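Local coordinates for protein rhamnosidase B (Bacillus sp., PDB 2OKX) that hydrolyses terminal alpha-L-rhamnose residues from rhamnosides, as a glycoside hydrolase of family 78, probably with inversion at the anomeric carbon, at residues R106-L111 and A185-L190; A46-V51 and L95-S100. All blocks are in the same frame, centred on the assembly; numbering follows the deposited sequence.

Interaction 1: residues R106-L111 and A185-L190; sequences RGRGGL and APWTSL
Gly107 starts the contact by laying its CA against the ring of Pro186, 3.8 Å from CG; this is the closest pairing of the two backbones, 6.0 Å from CA to CA. The glycine thus brings bare backbone up to the proline ring. Arg108 comes next and does most of the touching. With chi1 at 62°, its CG sits between the backbone N and the carbonyl carbon, where it meets the rim of the Trp187 indole: 3.3 Å separates Arg108 CG from Trp187 CH2. The aliphatic part of the arginine crosses the indole at about a right angle and also passes Pro186, with Arg108 CG 3.9 Å from Pro186 CD. Beyond the bend at chi3, NH2 reaches a water in the guanidinium plane, and this water donates in turn to Ala185 O. The carbonyl O of Arg108 meets the same indole at its edge, in the plane, 3.3 Å from Trp187 CZ2. The contact thus joins the loop entering strand 110-117 to the loop entering strand 189-192, the latter an outermost strand of the same mixed sheet in the N-terminal domain. Trp187 is the centre of an inverse gamma turn, and the peptide bond before Pro186 is cis; Pro186 CD lies 3.7 Å above the plane of the indole, over its centre. The indole also stacks with Trp10, and its NE1 donates to Asp47 OD2, which fixes the ring's rotation. Further along, Gly109 turns its carbonyl to the indole edge, where Gly109 O lies near the ring plane, 4.4 Å from Trp187 CH2.

Interaction 2: residues A46-V51 and L95-S100; sequences ADSRYV and LHFGVS
Ser48 stands over the Phe97 ring, with CB 3.9 Å from the centroid and displaced toward the rim in a CH-pi contact. With chi1 at -45°, its OG lies anti to the carbonyl carbon and accepts an almost straight bond (176°) from Phe97 N at 3.0 Å. Serine and phenylalanine therefore meet twice, ring to methylene and amide to hydroxyl. Arg49 packs its CG 4.1 Å from Phe97 CZ, then folds back at chi2 so that NH1 binds Ser48 O; NH2 is taken by Tyr103 O. The carboxylate of Asp47 and the His96 imidazole are inclined 39° to each other. His96 ND1 donates to Asp47 O at 3.2 Å from well above the carbonyl plane, while Asp47 OD1 lies 2.9 Å from the same His96 ND1. Ser18 OG holds His96 NE2, and Tyr104 OH binds Asp47 OD1.

The backbones form a classic beta bulge in the antiparallel pairing of strands 49-54 and 87-96: Ser48 N (2.8 Å) and Arg49 N (3.0 Å) both donate to Leu95 O, and Leu95 N returns a bond to Arg49 O. A cis peptide before Ser48 marks the break between strands 41-47 and 49-54. The nearby Asp47 carboxylate would probably favour a proton on His96 ND1, with its charge partly spread over its other donors, Tyr104 and Trp187.

Interaction 2 is the more deeply buried, whereas interaction 1 is partly open, with Ala185 at the exposed end. Both lie in the N-terminal domain, their centres about 10 Å apart. Residues 46-51 carry the chain from the mixed sheet containing strands 110-117 and 189-192 into the antiparallel sheet containing strand 87-96, so one contact ties loops beside the first sheet and the other a bulge in the second. Asp47 connects them through its backbone N, bound to Gly110 O. Ser100 OG also bonds Arg106 N. Interaction 1 relies on apolar packing and a bridging water; interaction 2 uses direct backbone and side-chain hydrogen bonds.

Interaction 1: residues R106-L111 and A185-L190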
loop_
_atom_site.group_PDB
_atom_site.type_symbol
_atom_site.label_atom_id
_atom_site.label_comp_id
_atom_site.label_asym_id
_atom_site.label_seq_id
_atom_site.Cartn_x
_atom_site.Cartn_y
_atom_site.Cartn_z
ATOM N N ARG A 106 7.770 12.859 -8.771
ATOM C CA ARG A 106 7.735 14.314 -8.691
ATOM C C ARG A 106 7.756 15.014 -10.046
ATOM O O ARG A 106 8.617 14.749 -10.890
ATOM C CB ARG A 106 8.898 14.839 -7.848
ATOM C CG ARG A 106 8.722 16.299 -7.448
ATOM C CD ARG A 106 9.974 16.914 -6.853
ATOM N NE ARG A 106 9.702 18.262 -6.362
ATOM C CZ ARG A 106 10.612 19.072 -5.834
ATOM N NH1 ARG A 106 11.875 18.676 -5.725
ATOM N NH2 ARG A 106 10.257 20.274 -5.399
ATOM N N GLY A 107 6.783 15.896 -10.244
ATOM C CA GLY A 107 6.692 16.676 -11.462
ATOM C C GLY A 107 6.622 18.118 -10.992
ATOM O O GLY A 107 7.621 18.685 -10.556
ATOM N N ARG A 108 5.435 18.705 -11.056
ATOM C CA ARG A 108 5.229 20.072 -10.603
ATOM C C ARG A 108 3.732 20.267 -10.408
ATOM O O ARG A 108 2.927 19.583 -11.043
ATOM C CB ARG A 108 5.774 21.077 -11.629
ATOM C CG ARG A 108 5.107 21.032 -12.991
ATOM C CD ARG A 108 5.719 22.057 -13.949
ATOM N NE ARG A 108 5.558 23.432 -13.473
ATOM C CZ ARG A 108 6.012 24.507 -14.117
ATOM N NH1 ARG A 108 5.821 25.716 -13.610
ATOM N NH2 ARG A 108 6.661 24.374 -15.267
ATOM N N GLY A 109 3.363 21.181 -9.515
ATOM C CA GLY A 109 1.957 21.434 -9.264
ATOM C C GLY A 109 1.241 21.791 -10.550
ATOM O O GLY A 109 1.769 22.539 -11.369
ATOM N N GLY A 110 0.041 21.257 -10.746
ATOM C CA GLY A 110 -0.676 21.574 -11.962
ATOM C C GLY A 110 -2.051 20.959 -12.106
ATOM O O GLY A 110 -2.340 19.886 -11.572
ATOM N N LEU A 111 -2.898 21.663 -12.845
ATOM C CA LEU A 111 -4.256 21.231 -13.118
ATOM C C LEU A 111 -4.621 21.591 -14.550
ATOM O O LEU A 111 -4.339 22.696 -15.012
ATOM C CB LEU A 111 -5.242 21.921 -12.180
ATOM C CG LEU A 111 -6.715 21.762 -12.581
ATOM C CD1 LEU A 111 -7.136 20.307 -12.433
ATOM C CD2 LEU A 111 -7.585 22.662 -11.716
ATOM N N ALA A 185 6.192 19.741 -20.607
ATOM C CA ALA A 185 6.879 18.931 -19.607
ATOM C C ALA A 185 6.324 19.253 -18.227
ATOM O O ALA A 185 5.885 20.375 -17.978
ATOM C CB ALA A 185 8.381 19.204 -19.643
ATOM N N PRO A 186 6.368 18.284 -17.297
ATOM C CA PRO A 186 6.912 16.929 -17.463
ATOM C C PRO A 186 5.936 15.867 -17.978
ATOM O O PRO A 186 6.317 14.716 -18.182
ATOM C CB PRO A 186 7.417 16.602 -16.064
ATOM C CG PRO A 186 6.372 17.235 -15.202
ATOM C CD PRO A 186 6.155 18.587 -15.869
ATOM N N TRP A 187 4.685 16.253 -18.197
ATOM C CA TRP A 187 3.668 15.311 -18.663
ATOM C C TRP A 187 3.691 15.191 -20.185
ATOM O O TRP A 187 2.762 15.611 -20.872
ATOM C CB TRP A 187 2.302 15.788 -18.179
ATOM C CG TRP A 187 2.361 16.303 -16.773
ATOM C CD1 TRP A 187 2.421 15.563 -15.622
ATOM C CD2 TRP A 187 2.421 17.677 -16.371
ATOM N NE1 TRP A 187 2.514 16.395 -14.529
ATOM C CE2 TRP A 187 2.516 17.696 -14.961
ATOM C CE3 TRP A 187 2.406 18.895 -17.066
ATOM C CZ2 TRP A 187 2.592 18.888 -14.232
ATOM C CZ3 TRP A 187 2.482 20.080 -16.340
ATOM C CH2 TRP A 187 2.574 20.067 -14.938
ATOM N N THR A 188 4.767 14.601 -20.693
ATOM C CA THR A 188 4.990 14.423 -22.124
ATOM C C THR A 188 3.728 14.130 -22.923
ATOM O O THR A 188 3.520 14.699 -23.997
ATOM C CB THR A 188 6.011 13.302 -22.366
ATOM O OG1 THR A 188 7.093 13.444 -21.436
ATOM C CG2 THR A 188 6.564 13.379 -23.780
ATOM N N SER A 189 2.890 13.236 -22.411
ATOM C CA SER A 189 1.647 12.901 -23.094
ATOM C C SER A 189 0.542 12.639 -22.085
ATOM O O SER A 189 0.797 12.139 -20.987
ATOM C CB SER A 189 1.824 11.663 -23.978
ATOM O OG SER A 189 1.974 10.490 -23.198
ATOM N N LEU A 190 -0.680 13.007 -22.457
ATOM C CA LEU A 190 -1.844 12.787 -21.610
ATOM C C LEU A 190 -2.604 11.630 -22.248
ATOM O O LEU A 190 -3.032 11.714 -23.403
ATOM C CB LEU A 190 -2.721 14.045 -21.554
ATOM C CG LEU A 190 -2.032 15.343 -21.109
ATOM C CD1 LEU A 190 -3.067 16.450 -20.959
ATOM C CD2 LEU A 190 -1.311 15.130 -19.792
HETATM O O HOH W 1 7.628 22.174 -16.735
#

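Interaction 2: residues A46-V51 and L95-S100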
loop_
_atom_site.group_PDB
_atom_site.type_symbol
_atom_site.label_atom_id
_atom_site.label_comp_id
_atom_site.label_asym_id
_atom_site.label_seq_id
_atom_site.Cartn_x
_atom_site.Cartn_y
_atom_site.Cartn_z
ATOM N N ALA A 46 -4.330 15.987 -12.994
ATOM C CA ALA A 46 -3.613 16.932 -12.162
ATOM C C ALA A 46 -2.361 16.302 -11.580
ATOM O O ALA A 46 -2.146 15.097 -11.691
ATOM C CB ALA A 46 -4.510 17.428 -11.041
ATOM N N ASP A 47 -1.533 17.139 -10.973
ATOM C CA ASP A 47 -0.292 16.708 -10.348
ATOM C C ASP A 47 -0.317 17.354 -8.966
ATOM O O ASP A 47 -0.270 18.580 -8.874
ATOM C CB ASP A 47 0.907 17.231 -11.153
ATOM C CG ASP A 47 2.230 16.708 -10.634
ATOM O OD1 ASP A 47 2.398 16.667 -9.401
ATOM O OD2 ASP A 47 3.101 16.348 -11.454
ATOM N N SER A 48 -0.345 16.563 -7.890
ATOM C CA SER A 48 -0.314 15.099 -7.922
ATOM C C SER A 48 -1.673 14.396 -8.008
ATOM O O SER A 48 -1.819 13.403 -8.728
ATOM C CB SER A 48 0.414 14.588 -6.677
ATOM O OG SER A 48 1.598 15.323 -6.437
ATOM N N ARG A 49 -2.647 14.889 -7.249
ATOM C CA ARG A 49 -3.992 14.306 -7.225
ATOM C C ARG A 49 -5.049 15.411 -7.129
ATOM O O ARG A 49 -4.738 16.537 -6.741
ATOM C CB ARG A 49 -4.132 13.367 -6.021
ATOM C CG ARG A 49 -3.138 12.208 -5.983
ATOM C CD ARG A 49 -3.425 11.183 -7.065
ATOM N NE ARG A 49 -2.601 9.985 -6.923
ATOM C CZ ARG A 49 -1.522 9.712 -7.652
ATOM N NH1 ARG A 49 -1.116 10.553 -8.598
ATOM N NH2 ARG A 49 -0.849 8.589 -7.438
ATOM N N TYR A 50 -6.300 15.092 -7.463
ATOM C CA TYR A 50 -7.364 16.088 -7.403
ATOM C C TYR A 50 -8.688 15.563 -6.853
ATOM O O TYR A 50 -8.924 14.359 -6.803
ATOM C CB TYR A 50 -7.649 16.651 -8.800
ATOM C CG TYR A 50 -8.404 15.683 -9.696
ATOM C CD1 TYR A 50 -7.731 14.840 -10.579
ATOM C CD2 TYR A 50 -9.792 15.570 -9.613
ATOM C CE1 TYR A 50 -8.422 13.906 -11.357
ATOM C CE2 TYR A 50 -10.491 14.636 -10.383
ATOM C CZ TYR A 50 -9.800 13.809 -11.249
ATOM O OH TYR A 50 -10.490 12.876 -11.988
ATOM N N VAL A 51 -9.540 16.502 -6.455
ATOM C CA VAL A 51 -10.897 16.230 -5.993
ATOM C C VAL A 51 -11.740 17.211 -6.818
ATOM O O VAL A 51 -11.566 18.429 -6.715
ATOM C CB VAL A 51 -11.094 16.528 -4.500
ATOM C CG1 VAL A 51 -12.557 16.300 -4.135
ATOM C CG2 VAL A 51 -10.199 15.622 -3.654
ATOM N N LEU A 95 -3.922 18.308 -4.757
ATOM C CA LEU A 95 -2.922 18.012 -3.740
ATOM C C LEU A 95 -1.607 17.812 -4.479
ATOM O O LEU A 95 -1.518 16.949 -5.349
ATOM C CB LEU A 95 -3.257 16.715 -2.988
ATOM C CG LEU A 95 -4.525 16.574 -2.142
ATOM C CD1 LEU A 95 -5.753 16.477 -3.047
ATOM C CD2 LEU A 95 -4.407 15.320 -1.282
ATOM N N HIS A 96 -0.600 18.625 -4.176
ATOM C CA HIS A 96 0.694 18.438 -4.824
ATOM C C HIS A 96 1.684 17.996 -3.760
ATOM O O HIS A 96 1.940 18.723 -2.807
ATOM C CB HIS A 96 1.205 19.717 -5.484
ATOM C CG HIS A 96 2.490 19.517 -6.219
ATOM N ND1 HIS A 96 2.562 18.812 -7.402
ATOM C CD2 HIS A 96 3.766 19.814 -5.879
ATOM C CE1 HIS A 96 3.827 18.677 -7.754
ATOM N NE2 HIS A 96 4.579 19.275 -6.846
ATOM N N PHE A 97 2.243 16.804 -3.929
ATOM C CA PHE A 97 3.177 16.264 -2.952
ATOM C C PHE A 97 4.524 16.978 -2.914
ATOM O O PHE A 97 5.055 17.246 -1.838
ATOM C CB PHE A 97 3.402 14.767 -3.206
ATOM C CG PHE A 97 2.139 13.944 -3.179
ATOM C CD1 PHE A 97 1.127 14.221 -2.263
ATOM C CD2 PHE A 97 1.978 12.868 -4.047
ATOM C CE1 PHE A 97 -0.032 13.436 -2.210
ATOM C CE2 PHE A 97 0.827 12.076 -4.004
ATOM C CZ PHE A 97 -0.179 12.362 -3.082
ATOM N N GLY A 98 5.077 17.274 -4.088
ATOM C CA GLY A 98 6.370 17.935 -4.148
ATOM C C GLY A 98 7.483 16.998 -3.712
ATOM O O GLY A 98 8.627 17.414 -3.513
ATOM N N VAL A 99 7.140 15.722 -3.566
ATOM C CA VAL A 99 8.086 14.693 -3.141
ATOM C C VAL A 99 7.705 13.391 -3.834
ATOM O O VAL A 99 6.524 13.049 -3.907
ATOM C CB VAL A 99 8.018 14.480 -1.609
ATOM C CG1 VAL A 99 8.947 13.354 -1.187
ATOM C CG2 VAL A 99 8.381 15.767 -0.889
ATOM N N SER A 100 8.691 12.670 -4.352
ATOM C CA SER A 100 8.411 11.406 -5.029
ATOM C C SER A 100 8.079 10.301 -4.026
ATOM O O SER A 100 8.513 10.352 -2.877
ATOM C CB SER A 100 9.620 10.970 -5.871
ATOM O OG SER A 100 9.887 11.877 -6.931
#